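Local coordinates for protein ribosomal RNA small subunit methyltransferase E (Bacillus subtilis, PDB 1VHK) that probably methylates the N3 position of uridine 1498 in 16S ribosomal RNA, using S-adenosyl-L-methionine as methyl donor and acting on the assembled 30S subunit, at residues A[166-177]-A[219-230]; A[49-57]-A[67-77]. One frame throughout, in Å; residues are numbered along the deposited sequence.

Overall arrangement
The two contacts belong to different domains and lie on opposite sides of the chain's centre, their own centres about 38 Å apart, and they share no strand or helix. Contact 1 pairs parallel strands 171-175 and 225-227 in the methyltransferase domain, where aliphatic and sulfur-bearing side chains are buried against helices and water reaches the outer end. Contact 2 is the antiparallel hairpin of strands 52-60 and 64-72 in the PUA-like domain. Both are partly buried, but their chemistry differs: backbone bonds and apolar packing hold contact 1, whereas contact 2 adds a charged cluster where the chain leaves the hairpin toward the methyltransferase domain.

Contact 1. Residues A[166-177]-A[219-230]; sequences MQDFDKCVVAYE and LTEQDGVTCGLG
Val174 packs against Leu219 where the last turn of helix 213-221 lies over strand 171-175. With CG1 of Val174 anti to the backbone N (chi1 -177°), both methyls are used: CG2 comes 3.9 Å from Leu219 CB, while CG1 faces Leu219 CD1. The side chain of Met166, a selenomethionine, crosses that of Leu219 at about a right angle, SE 3.7 Å from Leu219 CD2, and its bent chain carries CE over the backbone of Gln222. A flexible, apolar chain suits this buried corner between a helix end and a strand. Asp223, at positive phi, is the C-prime residue of a Schellman motif that ends the helix, and Gly224 then passes close to Cys172 and Val174, where even a CB would be crowded by Val174 CG2. Val174 uses both its N and its O toward strand 225-227: its N gives a nearly straight bond to Val225 O (3.0 Å, 176°), although the N stands well above that carbonyl's plane, and its O accepts from Cys227 N at 2.8 Å. Strand 225-227, parallel to 171-175, is outermost within the chain in the parallel sheet of the SPOUT methyltransferase domain; helix 213-221 connects it to strand 200-205, which pairs with the other side of 171-175. Val173 and Cys227 share the opposite face of the sheet, covered by helix 187-193, while Ala175 CB, small enough for a close approach, sits 3.9 Å from Leu229 CD1. Farther along, packing gives way to solvent. The Tyr176 ring and Thr226 lie side by side, pointing the same way, with CD2 of the tyrosine 4.0 Å from CG2 of the threonine. A water donates to Tyr176 O (2.7 Å) and also bonds Thr226 OG1, a hydroxyl fit for a watery margin, and exposed Glu177 merely skirts Gly228.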
loop_
_atom_site.group_PDB
_atom_site.type_symbol
_atom_site.label_atom_id
_atom_site.label_comp_id
_atom_site.label_asym_id
_atom_site.label_seq_id
_atom_site.Cartn_x
_atom_site.Cartn_y
_atom_site.Cartn_z
HETATM N N MSE A 166 -21.069 -12.004 -6.218
HETATM C CA MSE A 166 -20.004 -12.890 -6.622
HETATM C C MSE A 166 -20.031 -13.348 -8.057
HETATM O O MSE A 166 -18.993 -13.418 -8.742
HETATM C CB MSE A 166 -19.933 -14.112 -5.669
HETATM C CG MSE A 166 -19.989 -13.664 -4.220
HETATM SE SE MSE A 166 -18.759 -14.528 -3.066
HETATM C CE MSE A 166 -17.544 -15.303 -4.298
ATOM N N GLN A 167 -21.215 -13.633 -8.575
ATOM C CA GLN A 167 -21.404 -14.123 -9.925
ATOM C C GLN A 167 -20.898 -13.208 -11.018
ATOM O O GLN A 167 -20.624 -13.645 -12.151
ATOM C CB GLN A 167 -22.909 -14.386 -10.114
ATOM C CG GLN A 167 -23.225 -15.733 -10.761
ATOM C CD GLN A 167 -24.732 -15.978 -10.724
ATOM O OE1 GLN A 167 -25.479 -15.099 -11.169
ATOM N NE2 GLN A 167 -25.154 -17.103 -10.168
ATOM N N ASP A 168 -20.811 -11.913 -10.765
ATOM C CA ASP A 168 -20.401 -10.935 -11.736
ATOM C C ASP A 168 -18.910 -10.951 -12.015
ATOM O O ASP A 168 -18.477 -10.481 -13.070
ATOM C CB ASP A 168 -20.808 -9.522 -11.303
ATOM C CG ASP A 168 -22.236 -9.374 -10.836
ATOM O OD1 ASP A 168 -22.591 -8.233 -10.434
ATOM O OD2 ASP A 168 -23.016 -10.347 -10.877
ATOM N N PHE A 169 -18.092 -11.490 -11.113
ATOM C CA PHE A 169 -16.661 -11.423 -11.352
ATOM C C PHE A 169 -16.067 -12.691 -11.936
ATOM O O PHE A 169 -16.410 -13.788 -11.537
ATOM C CB PHE A 169 -15.915 -11.091 -10.051
ATOM C CG PHE A 169 -16.536 -9.987 -9.249
ATOM C CD1 PHE A 169 -17.454 -10.266 -8.254
ATOM C CD2 PHE A 169 -16.184 -8.670 -9.477
ATOM C CE1 PHE A 169 -18.005 -9.250 -7.498
ATOM C CE2 PHE A 169 -16.737 -7.656 -8.744
ATOM C CZ PHE A 169 -17.626 -7.947 -7.736
ATOM N N ASP A 170 -14.977 -12.504 -12.681
ATOM C CA ASP A 170 -14.182 -13.633 -13.152
ATOM C C ASP A 170 -13.687 -14.512 -12.029
ATOM O O ASP A 170 -13.791 -15.748 -12.165
ATOM C CB ASP A 170 -13.038 -13.096 -14.029
ATOM C CG ASP A 170 -13.636 -12.347 -15.218
ATOM O OD1 ASP A 170 -13.064 -11.360 -15.706
ATOM O OD2 ASP A 170 -14.726 -12.797 -15.654
ATOM N N LYS A 171 -13.145 -14.024 -10.923
ATOM C CA LYS A 171 -12.682 -14.870 -9.836
ATOM C C LYS A 171 -12.920 -14.210 -8.478
ATOM O O LYS A 171 -12.999 -12.993 -8.339
ATOM C CB LYS A 171 -11.203 -15.205 -9.925
ATOM C CG LYS A 171 -10.751 -16.229 -10.927
ATOM C CD LYS A 171 -10.540 -17.592 -10.280
ATOM C CE LYS A 171 -10.172 -18.641 -11.315
ATOM N NZ LYS A 171 -11.282 -18.884 -12.284
ATOM N N CYS A 172 -12.907 -15.015 -7.422
ATOM C CA CYS A 172 -13.068 -14.501 -6.093
ATOM C C CYS A 172 -12.118 -15.155 -5.109
ATOM O O CYS A 172 -12.201 -16.355 -4.910
ATOM C CB CYS A 172 -14.507 -14.697 -5.558
ATOM S SG CYS A 172 -14.579 -14.198 -3.774
ATOM N N VAL A 173 -11.248 -14.372 -4.468
ATOM C CA VAL A 173 -10.395 -14.951 -3.448
ATOM C C VAL A 173 -10.935 -14.492 -2.085
ATOM O O VAL A 173 -11.507 -13.416 -1.946
ATOM C CB VAL A 173 -8.907 -14.702 -3.575
ATOM C CG1 VAL A 173 -8.417 -14.506 -5.006
ATOM C CG2 VAL A 173 -8.370 -13.605 -2.673
ATOM N N VAL A 174 -10.837 -15.392 -1.125
ATOM C CA VAL A 174 -11.192 -15.122 0.253
ATOM C C VAL A 174 -9.910 -15.175 1.100
ATOM O O VAL A 174 -9.209 -16.178 1.153
ATOM C CB VAL A 174 -12.251 -16.078 0.797
ATOM C CG1 VAL A 174 -12.643 -15.711 2.232
ATOM C CG2 VAL A 174 -13.493 -16.069 -0.092
ATOM N N ALA A 175 -9.563 -14.027 1.658
ATOM C CA ALA A 175 -8.337 -13.894 2.460
ATOM C C ALA A 175 -8.630 -14.503 3.830
ATOM O O ALA A 175 -9.458 -13.983 4.567
ATOM C CB ALA A 175 -7.898 -12.458 2.553
ATOM N N TYR A 176 -8.116 -15.702 4.012
ATOM C CA TYR A 176 -8.420 -16.522 5.185
ATOM C C TYR A 176 -7.433 -17.686 5.231
ATOM O O TYR A 176 -7.040 -18.198 4.175
ATOM C CB TYR A 176 -9.821 -17.122 4.999
ATOM C CG TYR A 176 -10.303 -17.972 6.138
ATOM C CD1 TYR A 176 -10.780 -17.375 7.298
ATOM C CD2 TYR A 176 -10.342 -19.369 6.046
ATOM C CE1 TYR A 176 -11.275 -18.133 8.340
ATOM C CE2 TYR A 176 -10.831 -20.137 7.093
ATOM C CZ TYR A 176 -11.302 -19.510 8.229
ATOM O OH TYR A 176 -11.812 -20.253 9.268
ATOM N N GLU A 177 -7.126 -18.159 6.430
ATOM C CA GLU A 177 -6.239 -19.341 6.500
ATOM C C GLU A 177 -6.647 -20.319 7.574
ATOM O O GLU A 177 -7.038 -19.979 8.704
ATOM C CB GLU A 177 -4.789 -18.847 6.654
ATOM C CG GLU A 177 -3.854 -19.548 5.660
ATOM C CD GLU A 177 -2.405 -19.222 5.935
ATOM O OE1 GLU A 177 -1.568 -20.137 5.769
ATOM O OE2 GLU A 177 -2.085 -18.080 6.335
ATOM N N LEU A 219 -19.103 -18.482 1.276
ATOM C CA LEU A 219 -18.242 -17.907 0.241
ATOM C C LEU A 219 -17.663 -19.005 -0.645
ATOM O O LEU A 219 -17.739 -18.921 -1.864
ATOM C CB LEU A 219 -17.135 -17.033 0.849
ATOM C CG LEU A 219 -17.603 -15.763 1.551
ATOM C CD1 LEU A 219 -16.639 -15.324 2.631
ATOM C CD2 LEU A 219 -17.852 -14.636 0.567
ATOM N N THR A 220 -17.191 -20.096 -0.056
ATOM C CA THR A 220 -16.601 -21.198 -0.804
ATOM C C THR A 220 -17.575 -21.888 -1.740
ATOM O O THR A 220 -17.167 -22.328 -2.836
ATOM C CB THR A 220 -15.962 -22.222 0.141
ATOM O OG1 THR A 220 -16.605 -22.085 1.420
ATOM C CG2 THR A 220 -14.482 -21.966 0.328
ATOM N N GLU A 221 -18.860 -21.943 -1.391
ATOM C CA GLU A 221 -19.864 -22.543 -2.263
ATOM C C GLU A 221 -20.273 -21.599 -3.382
ATOM O O GLU A 221 -20.789 -22.029 -4.422
ATOM C CB GLU A 221 -21.048 -23.093 -1.491
ATOM C CG GLU A 221 -21.670 -22.148 -0.499
ATOM C CD GLU A 221 -22.718 -22.773 0.395
ATOM O OE1 GLU A 221 -22.419 -23.788 1.058
ATOM O OE2 GLU A 221 -23.838 -22.223 0.478
ATOM N N GLN A 222 -19.934 -20.309 -3.254
ATOM C CA GLN A 222 -20.145 -19.334 -4.313
ATOM C C GLN A 222 -18.882 -19.218 -5.176
ATOM O O GLN A 222 -18.687 -18.214 -5.872
ATOM C CB GLN A 222 -20.474 -17.951 -3.768
ATOM C CG GLN A 222 -21.828 -17.778 -3.130
ATOM C CD GLN A 222 -22.992 -17.985 -4.080
ATOM O OE1 GLN A 222 -23.102 -17.332 -5.121
ATOM N NE2 GLN A 222 -23.882 -18.910 -3.735
ATOM N N ASP A 223 -18.005 -20.211 -5.108
ATOM C CA ASP A 223 -16.766 -20.231 -5.844
ATOM C C ASP A 223 -15.664 -19.374 -5.229
ATOM O O ASP A 223 -14.661 -19.116 -5.909
ATOM C CB ASP A 223 -16.954 -19.814 -7.308
ATOM C CG ASP A 223 -17.729 -20.878 -8.065
ATOM O OD1 ASP A 223 -18.373 -20.501 -9.063
ATOM O OD2 ASP A 223 -17.685 -22.048 -7.614
ATOM N N GLY A 224 -15.843 -18.927 -3.997
ATOM C CA GLY A 224 -14.776 -18.133 -3.364
ATOM C C GLY A 224 -13.701 -19.154 -2.953
ATOM O O GLY A 224 -14.086 -20.260 -2.541
ATOM N N VAL A 225 -12.440 -18.829 -3.176
ATOM C CA VAL A 225 -11.365 -19.752 -2.809
ATOM C C VAL A 225 -10.483 -19.148 -1.722
ATOM O O VAL A 225 -9.823 -18.135 -1.981
ATOM C CB VAL A 225 -10.485 -20.109 -4.015
ATOM C CG1 VAL A 225 -9.271 -20.918 -3.605
ATOM C CG2 VAL A 225 -11.293 -20.813 -5.091
ATOM N N THR A 226 -10.405 -19.802 -0.571
ATOM C CA THR A 226 -9.602 -19.339 0.534
ATOM C C THR A 226 -8.108 -19.350 0.237
ATOM O O THR A 226 -7.571 -20.316 -0.297
ATOM C CB THR A 226 -9.859 -20.112 1.839
ATOM O OG1 THR A 226 -9.388 -21.443 1.727
ATOM C CG2 THR A 226 -11.319 -20.061 2.222
ATOM N N CYS A 227 -7.427 -18.262 0.604
ATOM C CA CYS A 227 -6.022 -18.078 0.350
ATOM C C CYS A 227 -5.325 -17.383 1.528
ATOM O O CYS A 227 -5.885 -16.437 2.109
ATOM C CB CYS A 227 -5.779 -17.146 -0.851
ATOM S SG CYS A 227 -6.290 -17.754 -2.439
ATOM N N GLY A 228 -4.100 -17.818 1.781
ATOM C CA GLY A 228 -3.305 -17.183 2.818
ATOM C C GLY A 228 -2.493 -16.065 2.124
ATOM O O GLY A 228 -2.252 -16.185 0.920
ATOM N N LEU A 229 -2.160 -15.026 2.847
ATOM C CA LEU A 229 -1.426 -13.885 2.330
ATOM C C LEU A 229 -0.093 -13.744 3.060
ATOM O O LEU A 229 0.247 -12.662 3.543
ATOM C CB LEU A 229 -2.275 -12.617 2.590
ATOM C CG LEU A 229 -3.585 -12.554 1.804
ATOM C CD1 LEU A 229 -4.240 -11.199 1.959
ATOM C CD2 LEU A 229 -3.339 -12.878 0.323
ATOM N N GLY A 230 0.602 -14.868 3.206
ATOM C CA GLY A 230 1.863 -14.927 3.949
ATOM C C GLY A 230 1.586 -15.564 5.313
ATOM O O GLY A 230 0.435 -15.726 5.737
HETATM O O HOH W 1 -6.631 -20.609 2.954
#

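Contact 2. Residues A[49-57]-A[67-77]; sequences DGFEAKCEL and CLVIEWTNENR
The Trp72 ring carries Ala53 CB and Val69 CG2 on one face, the alanine methyl making a CH-pi contact 3.9 Å from the centroid of the six-membered ring, while Phe51 O meets its edge. Alanine suits this spot because a lone methyl can settle close over the six-membered ring, where a longer side chain would not fit so near; Lys12 adds a cation-pi contact. The other flat group, the Arg77 guanidinium, has Glu75 OE2 over one face, a long, purely electrostatic pairing, and the carboxylate of Glu52 at its edge. There Arg77 NH1 bonds Glu52 OE2 at 3.2 Å, nearly straight (173°), on the syn side but tilted out of the carboxylate plane, the two planes being turned 42° apart. The glutamate extends from a CG anti to the backbone N (chi1 -174°), which brings OE2 within 2.9 Å of Thr73 OG1, while OE1, also weakly bonded to Arg77 NH1, forms a salt bridge with Arg5. Cut back to an alanine, this position would probably leave Arg5 without this carboxylate, Arg77 with just its long pairing to Glu75 among the contacts described here, and Thr73 OG1 without its carboxylate neighbour. In the backbone, Thr73 N bonds Glu52 O at 3.1 Å. Lys54 O accepts from Ile70 N (2.7 Å) and weakly from Glu71 N, while Lys54 N bonds Glu71 O. Ile70 and Glu71 thus both face Lys54, a classic beta bulge in the antiparallel hairpin of the PUA-like domain.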
loop_
_atom_site.group_PDB
_atom_site.type_symbol
_atom_site.label_atom_id
_atom_site.label_comp_id
_atom_site.label_asym_id
_atom_site.label_seq_id
_atom_site.Cartn_x
_atom_site.Cartn_y
_atom_site.Cartn_z
ATOM N N ASP A 49 -12.929 9.457 -19.417
ATOM C CA ASP A 49 -12.583 8.215 -20.063
ATOM C C ASP A 49 -11.146 7.794 -19.846
ATOM O O ASP A 49 -10.609 6.997 -20.630
ATOM C CB ASP A 49 -12.963 8.179 -21.528
ATOM C CG ASP A 49 -12.649 9.327 -22.417
ATOM O OD1 ASP A 49 -12.643 9.131 -23.676
ATOM O OD2 ASP A 49 -12.444 10.479 -21.981
ATOM N N GLY A 50 -10.492 8.339 -18.828
ATOM C CA GLY A 50 -9.145 7.987 -18.475
ATOM C C GLY A 50 -8.006 8.634 -19.200
ATOM O O GLY A 50 -6.842 8.251 -18.931
ATOM N N PHE A 51 -8.217 9.658 -20.025
ATOM C CA PHE A 51 -7.112 10.298 -20.739
ATOM C C PHE A 51 -6.485 11.470 -20.000
ATOM O O PHE A 51 -7.148 12.434 -19.631
ATOM C CB PHE A 51 -7.626 10.719 -22.127
ATOM C CG PHE A 51 -7.892 9.526 -23.001
ATOM C CD1 PHE A 51 -9.180 9.022 -23.148
ATOM C CD2 PHE A 51 -6.858 8.888 -23.655
ATOM C CE1 PHE A 51 -9.419 7.920 -23.938
ATOM C CE2 PHE A 51 -7.087 7.775 -24.444
ATOM C CZ PHE A 51 -8.371 7.281 -24.572
ATOM N N GLU A 52 -5.175 11.452 -19.787
ATOM C CA GLU A 52 -4.406 12.442 -19.077
ATOM C C GLU A 52 -3.786 13.539 -19.932
ATOM O O GLU A 52 -2.952 13.316 -20.808
ATOM C CB GLU A 52 -3.250 11.743 -18.306
ATOM C CG GLU A 52 -2.481 12.692 -17.404
ATOM C CD GLU A 52 -1.434 12.019 -16.530
ATOM O OE1 GLU A 52 -1.750 11.759 -15.339
ATOM O OE2 GLU A 52 -0.294 11.796 -17.001
ATOM N N ALA A 53 -3.974 14.797 -19.491
ATOM C CA ALA A 53 -3.338 15.896 -20.190
ATOM C C ALA A 53 -2.573 16.862 -19.296
ATOM O O ALA A 53 -2.868 17.138 -18.141
ATOM C CB ALA A 53 -4.406 16.686 -20.973
ATOM N N LYS A 54 -1.537 17.476 -19.877
ATOM C CA LYS A 54 -0.860 18.580 -19.195
ATOM C C LYS A 54 -1.531 19.878 -19.704
ATOM O O LYS A 54 -1.685 20.103 -20.917
ATOM C CB LYS A 54 0.614 18.603 -19.410
ATOM C CG LYS A 54 1.402 19.384 -18.382
ATOM C CD LYS A 54 2.877 19.012 -18.433
ATOM C CE LYS A 54 3.081 17.507 -18.452
ATOM N NZ LYS A 54 3.606 16.977 -17.162
ATOM N N CYS A 55 -2.114 20.614 -18.759
ATOM C CA CYS A 55 -2.824 21.831 -19.109
ATOM C C CYS A 55 -2.174 23.083 -18.523
ATOM O O CYS A 55 -1.522 23.043 -17.487
ATOM C CB CYS A 55 -4.286 21.772 -18.665
ATOM S SG CYS A 55 -5.170 20.285 -19.170
ATOM N N GLU A 56 -2.415 24.184 -19.224
ATOM C CA GLU A 56 -1.961 25.516 -18.863
ATOM C C GLU A 56 -3.162 26.411 -18.564
ATOM O O GLU A 56 -4.129 26.474 -19.326
ATOM C CB GLU A 56 -1.110 26.099 -19.998
ATOM C CG GLU A 56 -0.194 27.231 -19.646
ATOM C CD GLU A 56 0.994 27.437 -20.548
ATOM O OE1 GLU A 56 2.038 26.764 -20.372
ATOM O OE2 GLU A 56 0.972 28.338 -21.426
ATOM N N LEU A 57 -3.173 27.067 -17.401
ATOM C CA LEU A 57 -4.288 27.963 -17.088
ATOM C C LEU A 57 -4.188 29.227 -17.952
ATOM O O LEU A 57 -3.269 30.023 -17.864
ATOM C CB LEU A 57 -4.384 28.280 -15.628
ATOM C CG LEU A 57 -4.950 27.242 -14.663
ATOM C CD1 LEU A 57 -5.921 26.289 -15.350
ATOM C CD2 LEU A 57 -3.844 26.481 -13.956
ATOM N N CYS A 67 -8.606 26.400 -19.575
ATOM C CA CYS A 67 -7.390 25.683 -19.811
ATOM C C CYS A 67 -7.121 25.353 -21.280
ATOM O O CYS A 67 -8.003 25.054 -22.056
ATOM C CB CYS A 67 -7.366 24.341 -19.044
ATOM S SG CYS A 67 -7.900 24.415 -17.333
ATOM N N LEU A 68 -5.841 25.346 -21.589
ATOM C CA LEU A 68 -5.274 25.012 -22.886
ATOM C C LEU A 68 -4.481 23.712 -22.716
ATOM O O LEU A 68 -3.695 23.669 -21.769
ATOM C CB LEU A 68 -4.285 26.129 -23.256
ATOM C CG LEU A 68 -3.181 25.783 -24.249
ATOM C CD1 LEU A 68 -3.748 25.488 -25.627
ATOM C CD2 LEU A 68 -2.144 26.887 -24.293
ATOM N N VAL A 69 -4.764 22.678 -23.486
ATOM C CA VAL A 69 -4.012 21.431 -23.309
ATOM C C VAL A 69 -2.689 21.512 -24.041
ATOM O O VAL A 69 -2.638 21.617 -25.258
ATOM C CB VAL A 69 -4.775 20.151 -23.593
ATOM C CG1 VAL A 69 -6.098 20.388 -24.263
ATOM C CG2 VAL A 69 -3.939 19.127 -24.375
ATOM N N ILE A 70 -1.587 21.455 -23.290
ATOM C CA ILE A 70 -0.272 21.537 -23.932
ATOM C C ILE A 70 0.322 20.194 -24.274
ATOM O O ILE A 70 1.193 20.094 -25.156
ATOM C CB ILE A 70 0.666 22.411 -23.086
ATOM C CG1 ILE A 70 0.906 21.809 -21.716
ATOM C CG2 ILE A 70 0.037 23.803 -22.967
ATOM C CD1 ILE A 70 1.812 22.578 -20.774
ATOM N N GLU A 71 -0.277 19.094 -23.798
ATOM C CA GLU A 71 0.260 17.782 -24.096
ATOM C C GLU A 71 -0.626 16.633 -23.657
ATOM O O GLU A 71 -1.147 16.665 -22.544
ATOM C CB GLU A 71 1.621 17.630 -23.361
ATOM C CG GLU A 71 2.490 16.571 -24.021
ATOM C CD GLU A 71 3.353 15.798 -23.059
ATOM O OE1 GLU A 71 3.320 14.545 -23.138
ATOM O OE2 GLU A 71 4.079 16.387 -22.245
ATOM N N TRP A 72 -0.829 15.652 -24.536
ATOM C CA TRP A 72 -1.569 14.426 -24.166
ATOM C C TRP A 72 -0.505 13.390 -23.772
ATOM O O TRP A 72 0.220 12.926 -24.647
ATOM C CB TRP A 72 -2.407 13.897 -25.324
ATOM C CG TRP A 72 -3.645 14.733 -25.536
ATOM C CD1 TRP A 72 -3.830 15.706 -26.483
ATOM C CD2 TRP A 72 -4.779 14.780 -24.674
ATOM N NE1 TRP A 72 -5.055 16.307 -26.289
ATOM C CE2 TRP A 72 -5.655 15.758 -25.199
ATOM C CE3 TRP A 72 -5.184 14.046 -23.567
ATOM C CZ2 TRP A 72 -6.891 16.040 -24.613
ATOM C CZ3 TRP A 72 -6.415 14.324 -22.995
ATOM C CH2 TRP A 72 -7.258 15.319 -23.512
ATOM N N THR A 73 -0.352 13.150 -22.484
ATOM C CA THR A 73 0.688 12.294 -21.981
ATOM C C THR A 73 0.661 10.855 -22.434
ATOM O O THR A 73 1.723 10.221 -22.372
ATOM C CB THR A 73 0.764 12.325 -20.436
ATOM O OG1 THR A 73 -0.363 11.620 -19.871
ATOM C CG2 THR A 73 0.737 13.774 -19.979
ATOM N N ASN A 74 -0.486 10.275 -22.714
ATOM C CA ASN A 74 -0.612 8.883 -23.088
ATOM C C ASN A 74 -0.186 7.931 -21.978
ATOM O O ASN A 74 0.125 6.769 -22.247
ATOM C CB ASN A 74 0.230 8.603 -24.338
ATOM C CG ASN A 74 -0.440 9.170 -25.580
ATOM O OD1 ASN A 74 -1.634 8.961 -25.746
ATOM N ND2 ASN A 74 0.344 9.860 -26.392
ATOM N N GLU A 75 -0.174 8.389 -20.754
ATOM C CA GLU A 75 0.252 7.654 -19.590
ATOM C C GLU A 75 -0.902 6.891 -18.962
ATOM O O GLU A 75 -1.968 7.444 -18.730
ATOM C CB GLU A 75 0.841 8.632 -18.554
ATOM C CG GLU A 75 2.340 8.798 -18.629
ATOM C CD GLU A 75 3.103 7.508 -18.416
ATOM O OE1 GLU A 75 3.999 7.204 -19.235
ATOM O OE2 GLU A 75 2.850 6.779 -17.427
ATOM N N ASN A 76 -0.747 5.579 -18.823
ATOM C CA ASN A 76 -1.773 4.796 -18.168
ATOM C C ASN A 76 -1.177 4.092 -16.944
ATOM O O ASN A 76 -0.329 3.216 -17.080
ATOM C CB ASN A 76 -2.493 3.752 -19.015
ATOM C CG ASN A 76 -3.639 3.178 -18.158
ATOM O OD1 ASN A 76 -3.447 2.330 -17.302
ATOM N ND2 ASN A 76 -4.811 3.773 -18.295
ATOM N N ARG A 77 -1.749 4.420 -15.791
ATOM C CA ARG A 77 -1.196 3.858 -14.555
ATOM C C ARG A 77 -2.149 2.914 -13.880
ATOM O O ARG A 77 -1.964 2.618 -12.701
ATOM C CB ARG A 77 -0.723 4.989 -13.648
ATOM C CG ARG A 77 0.307 5.901 -14.276
ATOM C CD ARG A 77 0.673 7.059 -13.375
ATOM N NE ARG A 77 1.638 7.983 -13.960
ATOM C CZ ARG A 77 1.359 9.031 -14.723
ATOM N NH1 ARG A 77 0.108 9.322 -15.037
ATOM N NH2 ARG A 77 2.366 9.794 -15.177
HETATM O O HOH W 2 -3.613 9.130 -20.533
#